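Local coordinates for protein 5'-Methylthioadenosine Nucleosidase (Arabidopsis thaliana, PDB 2H8G) that is a nucleosidase-type member of the phosphorylase superfamily that binds adenine in a pocket beside its central mixed sheet, at residues A[223-228]-A[235-240]. Sequence-based numbering, arbitrary orientation.
Sequences VTDLVD and EEFLQN. With ADE (adenine), chain C.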
loop_
_atom_site.group_PDB
_atom_site.type_symbol
_atom_site.label_atom_id
_atom_site.label_comp_id
_atom_site.label_asym_id
_atom_site.label_seq_id
_atom_site.Cartn_x
_atom_site.Cartn_y
_atom_site.Cartn_z
ATOM N N VAL A 223 -6.021 21.540 -5.786
ATOM C CA VAL A 223 -6.732 21.796 -4.533
ATOM C C VAL A 223 -8.243 21.920 -4.663
ATOM O O VAL A 223 -8.750 22.839 -5.308
ATOM C CB VAL A 223 -6.182 23.075 -3.854
ATOM C CG1 VAL A 223 -6.886 23.315 -2.523
ATOM C CG2 VAL A 223 -4.684 22.934 -3.628
ATOM N N THR A 224 -8.951 20.991 -4.031
ATOM C CA THR A 224 -10.416 20.983 -4.046
ATOM C C THR A 224 -11.015 21.485 -2.739
ATOM O O THR A 224 -12.190 21.845 -2.685
ATOM C CB THR A 224 -10.979 19.568 -4.290
ATOM O OG1 THR A 224 -10.338 18.632 -3.411
ATOM C CG2 THR A 224 -10.767 19.150 -5.733
ATOM N N ASP A 225 -10.213 21.510 -1.683
ATOM C CA ASP A 225 -10.717 21.944 -0.390
ATOM C C ASP A 225 -9.601 22.482 0.486
ATOM O O ASP A 225 -8.436 22.114 0.314
ATOM C CB ASP A 225 -11.411 20.777 0.322
ATOM C CG ASP A 225 -10.528 19.547 0.423
ATOM O OD1 ASP A 225 -10.317 18.877 -0.605
ATOM O OD2 ASP A 225 -10.036 19.251 1.534
ATOM N N LEU A 226 -9.964 23.360 1.417
ATOM C CA LEU A 226 -8.987 23.941 2.334
ATOM C C LEU A 226 -9.150 23.283 3.701
ATOM O O LEU A 226 -10.156 23.472 4.388
ATOM C CB LEU A 226 -9.184 25.458 2.425
ATOM C CG LEU A 226 -9.029 26.197 1.092
ATOM C CD1 LEU A 226 -9.271 27.691 1.306
ATOM C CD2 LEU A 226 -7.644 25.953 0.514
ATOM N N VAL A 227 -8.149 22.497 4.085
ATOM C CA VAL A 227 -8.181 21.774 5.348
ATOM C C VAL A 227 -8.303 22.699 6.552
ATOM O O VAL A 227 -8.893 22.328 7.567
ATOM C CB VAL A 227 -6.929 20.882 5.491
ATOM C CG1 VAL A 227 -7.000 20.080 6.780
ATOM C CG2 VAL A 227 -6.834 19.939 4.297
ATOM N N ASP A 228 -7.748 23.899 6.437
ATOM C CA ASP A 228 -7.826 24.870 7.522
ATOM C C ASP A 228 -8.851 25.954 7.198
ATOM O O ASP A 228 -8.784 27.074 7.712
ATOM C CB ASP A 228 -6.442 25.477 7.800
ATOM C CG ASP A 228 -5.785 26.056 6.561
ATOM O OD1 ASP A 228 -6.328 25.882 5.449
ATOM O OD2 ASP A 228 -4.712 26.681 6.702
ATOM N N GLU A 235 -17.545 17.574 2.102
ATOM C CA GLU A 235 -18.486 18.446 1.411
ATOM C C GLU A 235 -17.814 19.344 0.381
ATOM O O GLU A 235 -18.215 19.373 -0.784
ATOM C CB GLU A 235 -19.245 19.314 2.421
ATOM C CG GLU A 235 -20.230 20.285 1.781
ATOM C CD GLU A 235 -20.927 21.171 2.800
ATOM O OE1 GLU A 235 -21.621 20.628 3.685
ATOM O OE2 GLU A 235 -20.780 22.409 2.715
ATOM N N GLU A 236 -16.793 20.084 0.806
ATOM C CA GLU A 236 -16.094 20.987 -0.103
ATOM C C GLU A 236 -15.335 20.224 -1.188
ATOM O O GLU A 236 -15.286 20.649 -2.343
ATOM C CB GLU A 236 -15.136 21.901 0.676
ATOM C CG GLU A 236 -14.368 22.865 -0.220
ATOM C CD GLU A 236 -13.688 23.992 0.537
ATOM O OE1 GLU A 236 -12.963 23.719 1.515
ATOM O OE2 GLU A 236 -13.873 25.162 0.141
ATOM N N PHE A 237 -14.740 19.099 -0.812
ATOM C CA PHE A 237 -14.002 18.271 -1.757
ATOM C C PHE A 237 -14.895 17.872 -2.930
ATOM O O PHE A 237 -14.562 18.118 -4.089
ATOM C CB PHE A 237 -13.471 17.025 -1.032
ATOM C CG PHE A 237 -13.133 15.873 -1.939
ATOM C CD1 PHE A 237 -12.344 16.057 -3.070
ATOM C CD2 PHE A 237 -13.576 14.588 -1.630
ATOM C CE1 PHE A 237 -11.995 14.975 -3.878
ATOM C CE2 PHE A 237 -13.236 13.502 -2.429
ATOM C CZ PHE A 237 -12.442 13.697 -3.556
ATOM N N LEU A 238 -16.036 17.265 -2.621
ATOM C CA LEU A 238 -16.959 16.818 -3.657
ATOM C C LEU A 238 -17.620 17.973 -4.402
ATOM O O LEU A 238 -17.911 17.868 -5.592
ATOM C CB LEU A 238 -18.024 15.907 -3.041
ATOM C CG LEU A 238 -17.455 14.673 -2.329
ATOM C CD1 LEU A 238 -18.570 13.938 -1.596
ATOM C CD2 LEU A 238 -16.770 13.761 -3.341
ATOM N N GLN A 239 -17.851 19.077 -3.699
ATOM C CA GLN A 239 -18.475 20.252 -4.299
ATOM C C GLN A 239 -17.609 20.835 -5.414
ATOM O O GLN A 239 -18.120 21.301 -6.434
ATOM C CB GLN A 239 -18.702 21.322 -3.227
ATOM C CG GLN A 239 -19.406 22.578 -3.718
ATOM C CD GLN A 239 -19.304 23.722 -2.727
ATOM O OE1 GLN A 239 -19.516 23.541 -1.527
ATOM N NE2 GLN A 239 -18.983 24.912 -3.226
ATOM N N ASN A 240 -16.294 20.801 -5.216
ATOM C CA ASN A 240 -15.361 21.356 -6.194
ATOM C C ASN A 240 -14.698 20.328 -7.105
ATOM O O ASN A 240 -13.914 20.688 -7.983
ATOM C CB ASN A 240 -14.270 22.157 -5.476
ATOM C CG ASN A 240 -14.809 23.395 -4.797
ATOM O OD1 ASN A 240 -15.530 24.183 -5.407
ATOM N ND2 ASN A 240 -14.453 23.583 -3.530
HETATM N N9 ADE C . -8.400 14.746 -1.559
HETATM C C8 ADE C . -9.074 15.914 -1.658
HETATM N N7 ADE C . -9.121 16.618 -0.502
HETATM C C5 ADE C . -8.429 15.837 0.384
HETATM C C6 ADE C . -8.087 15.969 1.780
HETATM N N6 ADE C . -8.465 17.029 2.484
HETATM N N1 ADE C . -7.339 14.929 2.380
HETATM C C2 ADE C . -6.957 13.837 1.638
HETATM N N3 ADE C . -7.241 13.631 0.295
HETATM C C4 ADE C . -7.972 14.670 -0.255
HETATM O O HOH W 1 -12.809 25.217 3.678
#
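T224 and D225, at the end of strand 217-226, pack against E236, F237 and N240 in the first turns of helix 233-259, a buried strand-to-helix contact beside the adenine. The short segments run roughly antiparallel (152°), axes 6.2 Å apart. Two helix side chains bind strand backbone: N240 ND2 donates to T224 O (3.0 Å), while the extended E236 side chain, its CG anti to the backbone N (chi1 180°), brings OE1 to L226 N at 3.0 Å. That N-H meets the carboxylate from above its plane. T224 OG1 lies at the F237 ring edge, 3.3 Å from F237 CD1. T224 OG1 also lies 2.8 Å from D225 OD1, a hydrogen bond that probably steadies the carboxylate beside the base; C117 O competes for the same proton. D225 OD2 accepts from adenine N6 (2.9 Å, 170°), and OD1 lies 2.6 Å from adenine N7. Adenine C8 comes within 3.6 Å of F237 CD1, and N9 lies over one ring face, toward the rim. K199 NZ also hydrogen-bonds the adenine. Carboxylate and phenyl ring thus form part of the adenine pocket of this phosphorylase-superfamily fold, where strand 217-226, the last in chain order, meets helix 233-259.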